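Local coordinates for disulfide isomerase DsbG N-terminal domain-containing protein (Helicobacter pylori, PDB 3TDG), which probably acts as a thioredoxin-fold disulfide oxidoreductase of the DsbG family, reducing or rearranging the disulfide bonds of exported proteins, at residues Val101-Val104 with Ala105-Gln109; Leu169-His172 with Leu173-Asn176; Arg238-Val241 with Glu242-Lys246. All coordinates share one frame; numbering follows the deposited sequence.

Contact 1 of 3, residues Val101-Val104 with Ala105-Gln109; sequences VQLV and AETNQ
The side-chain amide of Gln102 and the carboxylate of Glu106, one helical turn on, approach each other obliquely with their planes 36° apart, and NE2 of Gln102 lies 2.9 Å from OE1 of Glu106. That carboxylate oxygen also rests 3.4 Å from CG of Gln102, so the glutamate end packs along the glutamine chain as well as against its amide. The amide of Asn108 is covered on one face by Val104: the carbonyl O of Val104 sits over CG of Asn108 at 3.3 Å, and CG1 of Val104 meets ND2 on the same side at 3.7 Å. With CG turned beside its own backbone N (chi1 -71°), the asparagine folds back over the preceding turn. ND2 makes a weak hydrogen bond to Ser90 O, whereas buried OD1 finds no partner in the model.

Between these pairs, Thr107 grips the carbonyl of Leu103 twice. Thr107 OG1 donates to Leu103 O at 2.8 Å from above the carbonyl plane, 40° out of it, and Thr107 N donates to the same oxygen at 2.9 Å; the hydroxyl is thereby satisfied within the helix although the residue is buried. Leu103 and Thr107 both lean on Met63, Val104 packs on Phe93, and Val101 touches Gln42 of the second subunit. Solvent-facing Gln102 and Glu106 against inward-facing Val104, Thr107 and Asn108 give an amphipathic turn, characteristic here of the start of long helix 98-129 where it packs on the antiparallel sheet of the DsbG-type N-terminal domain.

Contact 2 of 3, residues Leu169-His172 with Leu173-Asn176; sequences LRDH and LKEN
Helix 169-175 is the short second helix of the crossover from strand 150-155 to parallel strand 177-182; the backbone N-H groups of Glu175 and Asn176 meet at one oxygen, His172 O, where the chain turns toward that strand. Asn176 N reaches His172 O at 2.7 Å, nearly along the C=O axis, while Glu175 N approaches at 3.1 Å from above the carbonyl plane, 61° out of it. One turn earlier the bond from Leu173 N to Leu169 O is weak. Leu173 turns CG beside its own backbone N (chi1 -72°), which lays CG 3.3 Å from Leu169 O and brings Leu173 CD1 to 4.5 Å from Leu169 CG. In this thioredoxin fold the two leucines fill the seam between the central sheet and helix 211-222, both touching Val178 and Ile215. Arg170 reaches helix 211-222 too, touching Ile215 and forming salt bridges from NE to Glu212 and from NH1 to Glu219. His172 packs on Leu151 and Val178, its CB 3.2 Å from Leu173 N and its NE2 weakly hydrogen-bonded to Glu165. On the exposed flank Asp171 and Lys174 run alongside each other; Asp171 OD1 and Lys174 NZ form a long salt bridge at 3.8 Å.

Contact 3 of 3, residues Arg238-Val241 with Glu242-Lys246; sequences RTKV and ENTTK
Residues Arg238-Val241 run into Glu242-Lys246 as uninterrupted alpha helix, the CA atoms of Lys240 and Asn243 lying 5.2 Å apart across the junction. Each of the four carbonyls of the first segment takes the amide N four residues on; the bond from Glu242 N to Arg238 O is 2.8 Å long. Two of the four are gripped a second time. Thr244 OG1 donates to Lys240 O at 2.7 Å and Thr245 OG1 to Val241 O at 2.8 Å, and in both cases hydroxyl and amide N come from opposite faces of the carbonyl plane. The hydroxyls reach back because each OG1 lies beside its own backbone N (chi1 -53° in Thr244). Thr245 OG1 is also bonded to Gly184 N, which ties helix 235-249 to the loop after strand 177-182 in the thioredoxin-like domain; Val241, alongside Thr245, packs on Ala194 and Gln198 of helix 188-206.

On a more open side Arg238 and Glu242 lie side by side, joined by a salt bridge in which Arg238 NH1 donates to Glu242 OE1 at 3.0 Å. The carboxylate sits at the edge of the guanidinium, but the two planes are 52° apart and OE1 is met from above the carboxylate plane, so this is a single oblique bond. OE1 also touches Arg238 CD at 3.4 Å, the bent arginine curling round it, while NE and NH2 are held by Glu233 and Glu235. Lys240 CG rests 4.1 Å from Thr244 OG1, and the extended lysine sends NZ to a salt bridge with Asp134.

All three contacts join neighbouring turns of one helix, contact 2 running out into loop. Each is partly buried: Val104, Leu173 and Val241 face inward, Glu106, Lys174 and Asn243 outward. Contact 1 belongs to the N-terminal domain, its centre 43 Å from contact 2 and 45 Å from contact 3. Contacts 2 and 3 share the thioredoxin-like domain, their centres 27 Å apart, without touching. In contacts 1 and 3 threonine hydroxyls double a backbone bond; contact 2 has two backbone N-H groups on one carbonyl and leucine packing. The ion pair between the segments is close in contact 3 and long in contact 2, whereas contact 1 sets an amide beside a carboxylate and also approaches the second subunit.

Contact 1 of 3, residues Val101-Val104 with Ala105-Gln109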
ATOM      1  N   VAL A 101     -13.387  19.885 -16.067  1.00 47.78           N
ATOM      2  CA  VAL A 101     -12.726  18.566 -16.049  1.00 47.24           C
ATOM      3  C   VAL A 101     -11.226  18.732 -16.283  1.00 47.56           C
ATOM      4  O   VAL A 101     -10.392  18.100 -15.597  1.00 46.68           O
ATOM      5  CB  VAL A 101     -13.333  17.584 -17.117  1.00 47.50           C
ATOM      6  CG1 VAL A 101     -12.537  16.275 -17.192  1.00 46.81           C
ATOM      7  CG2 VAL A 101     -14.803  17.309 -16.830  1.00 46.03           C
ATOM      8  N   GLN A 102     -10.901  19.602 -17.240  1.00 47.59           N
ATOM      9  CA  GLN A 102      -9.522  19.902 -17.590  1.00 47.92           C
ATOM     10  C   GLN A 102      -8.803  20.666 -16.470  1.00 47.36           C
ATOM     11  O   GLN A 102      -7.684  20.303 -16.093  1.00 46.76           O
ATOM     12  CB  GLN A 102      -9.450  20.696 -18.897  1.00 48.18           C
ATOM     13  CG  GLN A 102      -8.207  21.564 -18.989  1.00 51.44           C
ATOM     14  CD  GLN A 102      -7.866  21.984 -20.393  1.00 57.01           C
ATOM     15  OE1 GLN A 102      -8.644  22.690 -21.062  1.00 59.55           O
ATOM     16  NE2 GLN A 102      -6.688  21.565 -20.856  1.00 56.69           N
ATOM     17  N   LEU A 103      -9.435  21.735 -15.977  1.00 46.23           N
ATOM     18  CA  LEU A 103      -8.883  22.516 -14.864  1.00 45.78           C
ATOM     19  C   LEU A 103      -8.517  21.612 -13.682  1.00 44.84           C
ATOM     20  O   LEU A 103      -7.399  21.681 -13.171  1.00 45.12           O
ATOM     21  CB  LEU A 103      -9.863  23.588 -14.400  1.00 45.43           C
ATOM     22  CG  LEU A 103      -9.427  24.368 -13.136  1.00 46.84           C
ATOM     23  CD1 LEU A 103      -8.163  25.179 -13.371  1.00 44.98           C
ATOM     24  CD2 LEU A 103     -10.561  25.275 -12.678  1.00 47.60           C
ATOM     25  N   VAL A 104      -9.463  20.765 -13.282  1.00 43.66           N
ATOM     26  CA  VAL A 104      -9.292  19.827 -12.184  1.00 43.18           C
ATOM     27  C   VAL A 104      -8.153  18.835 -12.474  1.00 43.06           C
ATOM     28  O   VAL A 104      -7.323  18.582 -11.602  1.00 42.56           O
ATOM     29  CB  VAL A 104     -10.641  19.115 -11.832  1.00 43.32           C
ATOM     30  CG1 VAL A 104     -10.449  17.942 -10.847  1.00 42.64           C
ATOM     31  CG2 VAL A 104     -11.637  20.132 -11.257  1.00 43.29           C
ATOM     32  N   ALA A 105      -8.100  18.313 -13.704  1.00 42.41           N
ATOM     33  CA  ALA A 105      -7.049  17.396 -14.111  1.00 41.95           C
ATOM     34  C   ALA A 105      -5.667  18.024 -14.006  1.00 41.75           C
ATOM     35  O   ALA A 105      -4.749  17.409 -13.448  1.00 41.07           O
ATOM     36  CB  ALA A 105      -7.297  16.858 -15.539  1.00 42.40           C
ATOM     37  N   GLU A 106      -5.524  19.231 -14.550  1.00 41.54           N
ATOM     38  CA  GLU A 106      -4.279  20.001 -14.469  1.00 42.37           C
ATOM     39  C   GLU A 106      -3.882  20.280 -13.015  1.00 41.64           C
ATOM     40  O   GLU A 106      -2.709  20.202 -12.649  1.00 40.43           O
ATOM     41  CB  GLU A 106      -4.429  21.349 -15.192  1.00 42.70           C
ATOM     42  CG  GLU A 106      -4.417  21.259 -16.721  1.00 47.05           C
ATOM     43  CD  GLU A 106      -5.029  22.474 -17.424  1.00 52.93           C
ATOM     44  OE1 GLU A 106      -4.954  22.521 -18.679  1.00 55.93           O
ATOM     45  OE2 GLU A 106      -5.595  23.366 -16.743  1.00 56.12           O
ATOM     46  N   THR A 107      -4.881  20.645 -12.214  1.00 41.47           N
ATOM     47  CA  THR A 107      -4.673  20.976 -10.818  1.00 41.48           C
ATOM     48  C   THR A 107      -4.224  19.734 -10.054  1.00 41.39           C
ATOM     49  O   THR A 107      -3.154  19.759  -9.457  1.00 41.27           O
ATOM     50  CB  THR A 107      -5.915  21.611 -10.227  1.00 41.54           C
ATOM     51  OG1 THR A 107      -6.190  22.817 -10.963  1.00 41.84           O
ATOM     52  CG2 THR A 107      -5.708  21.946  -8.757  1.00 41.56           C
ATOM     53  N   ASN A 108      -5.010  18.657 -10.110  1.00 40.90           N
ATOM     54  CA  ASN A 108      -4.618  17.395  -9.496  1.00 41.72           C
ATOM     55  C   ASN A 108      -3.188  16.977  -9.864  1.00 41.74           C
ATOM     56  O   ASN A 108      -2.391  16.680  -8.987  1.00 41.58           O
ATOM     57  CB  ASN A 108      -5.623  16.274  -9.799  1.00 41.53           C
ATOM     58  CG  ASN A 108      -6.948  16.461  -9.053  1.00 43.17           C
ATOM     59  OD1 ASN A 108      -7.071  17.336  -8.192  1.00 45.64           O
ATOM     60  ND2 ASN A 108      -7.947  15.652  -9.393  1.00 42.93           N
ATOM     61  N   GLN A 109      -2.860  16.990 -11.153  1.00 41.19           N
ATOM     62  CA  GLN A 109      -1.539  16.575 -11.605  1.00 41.68           C
ATOM     63  C   GLN A 109      -0.413  17.493 -11.104  1.00 41.42           C
ATOM     64  O   GLN A 109       0.650  17.011 -10.734  1.00 41.21           O
ATOM     65  CB  GLN A 109      -1.519  16.457 -13.129  1.00 41.93           C
ATOM     66  CG  GLN A 109      -2.288  15.210 -13.606  1.00 43.75           C
ATOM     67  CD  GLN A 109      -2.645  15.249 -15.081  1.00 45.42           C
ATOM     68  OE1 GLN A 109      -3.817  15.144 -15.452  1.00 48.42           O
ATOM     69  NE2 GLN A 109      -1.642  15.418 -15.925  1.00 44.50           N
TER

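Contact 2 of 3, residues Leu169-His172 with Leu173-Asn176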
ATOM      1  N   LEU A 169      36.045  18.844  -3.135  1.00 49.80           N
ATOM      2  CA  LEU A 169      35.644  19.178  -1.762  1.00 50.40           C
ATOM      3  C   LEU A 169      36.068  20.584  -1.314  1.00 50.69           C
ATOM      4  O   LEU A 169      35.244  21.322  -0.790  1.00 50.41           O
ATOM      5  CB  LEU A 169      36.116  18.106  -0.761  1.00 49.99           C
ATOM      6  CG  LEU A 169      35.712  18.271   0.706  1.00 50.09           C
ATOM      7  CD1 LEU A 169      34.192  18.318   0.869  1.00 48.66           C
ATOM      8  CD2 LEU A 169      36.338  17.147   1.548  1.00 48.96           C
ATOM      9  N   ARG A 170      37.338  20.943  -1.526  1.00 52.22           N
ATOM     10  CA  ARG A 170      37.839  22.297  -1.195  1.00 54.06           C
ATOM     11  C   ARG A 170      37.091  23.420  -1.925  1.00 54.64           C
ATOM     12  O   ARG A 170      36.939  24.516  -1.373  1.00 55.26           O
ATOM     13  CB  ARG A 170      39.349  22.424  -1.438  1.00 54.05           C
ATOM     14  CG  ARG A 170      40.197  21.783  -0.362  1.00 55.25           C
ATOM     15  CD  ARG A 170      41.673  21.871  -0.690  1.00 56.17           C
ATOM     16  NE  ARG A 170      42.487  21.003   0.165  1.00 56.65           N
ATOM     17  CZ  ARG A 170      42.817  19.746  -0.128  1.00 58.18           C
ATOM     18  NH1 ARG A 170      42.400  19.175  -1.257  1.00 58.59           N
ATOM     19  NH2 ARG A 170      43.568  19.046   0.712  1.00 57.82           N
ATOM     20  N   ASP A 171      36.618  23.148  -3.149  1.00 55.42           N
ATOM     21  CA  ASP A 171      35.786  24.123  -3.885  1.00 55.91           C
ATOM     22  C   ASP A 171      34.390  24.227  -3.314  1.00 55.70           C
ATOM     23  O   ASP A 171      33.855  25.333  -3.200  1.00 55.93           O
ATOM     24  CB  ASP A 171      35.704  23.804  -5.381  1.00 56.32           C
ATOM     25  CG  ASP A 171      36.993  24.087  -6.108  1.00 57.99           C
ATOM     26  OD1 ASP A 171      37.948  24.614  -5.497  1.00 61.07           O
ATOM     27  OD2 ASP A 171      37.064  23.764  -7.304  1.00 60.63           O
ATOM     28  N   HIS A 172      33.798  23.082  -2.956  1.00 55.65           N
ATOM     29  CA  HIS A 172      32.489  23.058  -2.283  1.00 55.61           C
ATOM     30  C   HIS A 172      32.502  23.866  -0.989  1.00 55.61           C
ATOM     31  O   HIS A 172      31.475  24.422  -0.592  1.00 55.49           O
ATOM     32  CB  HIS A 172      32.060  21.629  -1.938  1.00 55.78           C
ATOM     33  CG  HIS A 172      31.542  20.836  -3.097  1.00 56.20           C
ATOM     34  ND1 HIS A 172      30.341  21.113  -3.715  1.00 56.86           N
ATOM     35  CD2 HIS A 172      32.038  19.739  -3.715  1.00 55.92           C
ATOM     36  CE1 HIS A 172      30.132  20.235  -4.680  1.00 57.41           C
ATOM     37  NE2 HIS A 172      31.148  19.392  -4.703  1.00 56.57           N
ATOM     38  N   LEU A 173      33.660  23.900  -0.325  1.00 55.94           N
ATOM     39  CA  LEU A 173      33.789  24.551   0.981  1.00 56.71           C
ATOM     40  C   LEU A 173      33.659  26.061   0.858  1.00 57.50           C
ATOM     41  O   LEU A 173      32.994  26.690   1.674  1.00 58.15           O
ATOM     42  CB  LEU A 173      35.076  24.139   1.701  1.00 56.19           C
ATOM     43  CG  LEU A 173      35.010  22.692   2.220  1.00 55.99           C
ATOM     44  CD1 LEU A 173      36.343  22.188   2.798  1.00 54.89           C
ATOM     45  CD2 LEU A 173      33.865  22.490   3.217  1.00 53.61           C
ATOM     46  N   LYS A 174      34.254  26.626  -0.188  1.00 58.12           N
ATOM     47  CA  LYS A 174      34.043  28.036  -0.530  1.00 58.93           C
ATOM     48  C   LYS A 174      32.565  28.432  -0.486  1.00 58.64           C
ATOM     49  O   LYS A 174      32.246  29.536  -0.059  1.00 59.30           O
ATOM     50  CB  LYS A 174      34.678  28.370  -1.885  1.00 59.00           C
ATOM     51  CG  LYS A 174      36.196  28.428  -1.819  1.00 61.01           C
ATOM     52  CD  LYS A 174      36.861  28.159  -3.164  1.00 63.07           C
ATOM     53  CE  LYS A 174      38.374  28.325  -3.040  1.00 64.38           C
ATOM     54  NZ  LYS A 174      39.099  27.994  -4.302  1.00 64.66           N
ATOM     55  N   GLU A 175      31.670  27.518  -0.865  1.00 58.31           N
ATOM     56  CA  GLU A 175      30.233  27.826  -0.949  1.00 57.98           C
ATOM     57  C   GLU A 175      29.326  27.203   0.119  1.00 56.86           C
ATOM     58  O   GLU A 175      28.212  27.690   0.340  1.00 56.95           O
ATOM     59  CB  GLU A 175      29.685  27.450  -2.332  1.00 58.78           C
ATOM     60  CG  GLU A 175      30.565  27.845  -3.511  1.00 61.55           C
ATOM     61  CD  GLU A 175      30.621  29.349  -3.781  1.00 65.88           C
ATOM     62  OE1 GLU A 175      31.465  29.748  -4.614  1.00 67.57           O
ATOM     63  OE2 GLU A 175      29.835  30.131  -3.187  1.00 67.47           O
ATOM     64  N   ASN A 176      29.773  26.112   0.753  1.00 55.34           N
ATOM     65  CA  ASN A 176      28.952  25.408   1.751  1.00 53.49           C
ATOM     66  C   ASN A 176      29.742  24.849   2.927  1.00 52.00           C
ATOM     67  O   ASN A 176      30.950  24.703   2.859  1.00 51.88           O
ATOM     68  CB  ASN A 176      28.224  24.209   1.124  1.00 54.17           C
ATOM     69  CG  ASN A 176      27.193  24.606   0.101  1.00 53.09           C
ATOM     70  OD1 ASN A 176      26.001  24.677   0.396  1.00 53.67           O
ATOM     71  ND2 ASN A 176      27.643  24.824  -1.123  1.00 53.17           N
TER

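Contact 3 of 3, residues Arg238-Val241 with Glu242-Lys246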
ATOM      1  N   ARG A 238      33.005  -1.243  12.261  1.00 53.67           N
ATOM      2  CA  ARG A 238      32.520  -1.864  11.029  1.00 53.60           C
ATOM      3  C   ARG A 238      31.026  -2.146  11.120  1.00 52.71           C
ATOM      4  O   ARG A 238      30.300  -1.893  10.167  1.00 52.79           O
ATOM      5  CB  ARG A 238      33.286  -3.132  10.637  1.00 54.09           C
ATOM      6  CG  ARG A 238      33.271  -3.384   9.105  1.00 57.31           C
ATOM      7  CD  ARG A 238      33.050  -4.854   8.680  1.00 62.09           C
ATOM      8  NE  ARG A 238      33.552  -5.814   9.669  1.00 66.54           N
ATOM      9  CZ  ARG A 238      32.786  -6.661  10.359  1.00 68.16           C
ATOM     10  NH1 ARG A 238      31.470  -6.695  10.157  1.00 69.12           N
ATOM     11  NH2 ARG A 238      33.337  -7.485  11.248  1.00 68.22           N
ATOM     12  N   THR A 239      30.572  -2.637  12.272  1.00 51.49           N
ATOM     13  CA  THR A 239      29.144  -2.859  12.520  1.00 50.20           C
ATOM     14  C   THR A 239      28.330  -1.553  12.478  1.00 48.88           C
ATOM     15  O   THR A 239      27.241  -1.519  11.906  1.00 48.70           O
ATOM     16  CB  THR A 239      28.917  -3.574  13.871  1.00 50.45           C
ATOM     17  OG1 THR A 239      29.749  -4.737  13.927  1.00 52.61           O
ATOM     18  CG2 THR A 239      27.452  -3.994  14.041  1.00 50.19           C
ATOM     19  N   LYS A 240      28.862  -0.497  13.088  1.00 47.14           N
ATOM     20  CA  LYS A 240      28.251   0.829  13.035  1.00 46.02           C
ATOM     21  C   LYS A 240      28.143   1.328  11.578  1.00 44.98           C
ATOM     22  O   LYS A 240      27.092   1.840  11.156  1.00 43.52           O
ATOM     23  CB  LYS A 240      29.051   1.822  13.877  1.00 46.00           C
ATOM     24  CG  LYS A 240      28.345   3.136  14.047  1.00 46.61           C
ATOM     25  CD  LYS A 240      29.235   4.196  14.645  1.00 48.82           C
ATOM     26  CE  LYS A 240      28.364   5.222  15.362  1.00 49.56           C
ATOM     27  NZ  LYS A 240      29.108   6.436  15.780  1.00 52.25           N
ATOM     28  N   VAL A 241      29.230   1.162  10.822  1.00 43.96           N
ATOM     29  CA  VAL A 241      29.230   1.438   9.378  1.00 42.56           C
ATOM     30  C   VAL A 241      28.148   0.629   8.655  1.00 42.93           C
ATOM     31  O   VAL A 241      27.374   1.195   7.867  1.00 41.65           O
ATOM     32  CB  VAL A 241      30.626   1.195   8.734  1.00 42.71           C
ATOM     33  CG1 VAL A 241      30.535   1.132   7.208  1.00 39.67           C
ATOM     34  CG2 VAL A 241      31.607   2.288   9.177  1.00 41.26           C
ATOM     35  N   GLU A 242      28.105  -0.683   8.908  1.00 43.23           N
ATOM     36  CA  GLU A 242      27.143  -1.563   8.240  1.00 45.25           C
ATOM     37  C   GLU A 242      25.700  -1.163   8.538  1.00 44.78           C
ATOM     38  O   GLU A 242      24.888  -1.130   7.628  1.00 45.28           O
ATOM     39  CB  GLU A 242      27.384  -3.052   8.567  1.00 45.77           C
ATOM     40  CG  GLU A 242      28.655  -3.630   7.913  1.00 50.26           C
ATOM     41  CD  GLU A 242      29.011  -5.050   8.387  1.00 54.26           C
ATOM     42  OE1 GLU A 242      29.900  -5.666   7.764  1.00 56.89           O
ATOM     43  OE2 GLU A 242      28.419  -5.547   9.370  1.00 55.85           O
ATOM     44  N   ASN A 243      25.402  -0.840   9.799  1.00 44.90           N
ATOM     45  CA  ASN A 243      24.056  -0.410  10.219  1.00 44.77           C
ATOM     46  C   ASN A 243      23.667   0.962   9.688  1.00 43.72           C
ATOM     47  O   ASN A 243      22.545   1.155   9.215  1.00 43.18           O
ATOM     48  CB  ASN A 243      23.918  -0.414  11.758  1.00 45.28           C
ATOM     49  CG  ASN A 243      24.041  -1.821  12.368  1.00 48.61           C
ATOM     50  OD1 ASN A 243      24.093  -2.833  11.661  1.00 51.87           O
ATOM     51  ND2 ASN A 243      24.099  -1.879  13.697  1.00 51.53           N
ATOM     52  N   THR A 244      24.593   1.917   9.775  1.00 42.33           N
ATOM     53  CA  THR A 244      24.336   3.257   9.272  1.00 41.54           C
ATOM     54  C   THR A 244      24.060   3.229   7.751  1.00 41.03           C
ATOM     55  O   THR A 244      23.111   3.864   7.268  1.00 40.07           O
ATOM     56  CB  THR A 244      25.490   4.216   9.611  1.00 41.45           C
ATOM     57  OG1 THR A 244      25.758   4.157  11.015  1.00 41.06           O
ATOM     58  CG2 THR A 244      25.147   5.659   9.247  1.00 41.67           C
ATOM     59  N   THR A 245      24.880   2.468   7.024  1.00 40.58           N
ATOM     60  CA  THR A 245      24.805   2.365   5.570  1.00 40.66           C
ATOM     61  C   THR A 245      23.487   1.706   5.144  1.00 41.64           C
ATOM     62  O   THR A 245      22.799   2.205   4.244  1.00 40.77           O
ATOM     63  CB  THR A 245      26.020   1.580   5.011  1.00 40.24           C
ATOM     64  OG1 THR A 245      27.227   2.285   5.337  1.00 39.42           O
ATOM     65  CG2 THR A 245      25.947   1.407   3.488  1.00 40.30           C
ATOM     66  N   LYS A 246      23.145   0.590   5.789  1.00 42.91           N
ATOM     67  CA  LYS A 246      21.877  -0.115   5.514  1.00 44.90           C
ATOM     68  C   LYS A 246      20.668   0.808   5.560  1.00 44.72           C
ATOM     69  O   LYS A 246      19.777   0.692   4.716  1.00 45.17           O
ATOM     70  CB  LYS A 246      21.646  -1.253   6.510  1.00 45.66           C
ATOM     71  CG  LYS A 246      22.185  -2.614   6.076  1.00 49.68           C
ATOM     72  CD  LYS A 246      21.489  -3.769   6.822  1.00 54.08           C
ATOM     73  CE  LYS A 246      19.974  -3.723   6.630  1.00 56.83           C
ATOM     74  NZ  LYS A 246      19.347  -5.073   6.815  1.00 60.68           N
TER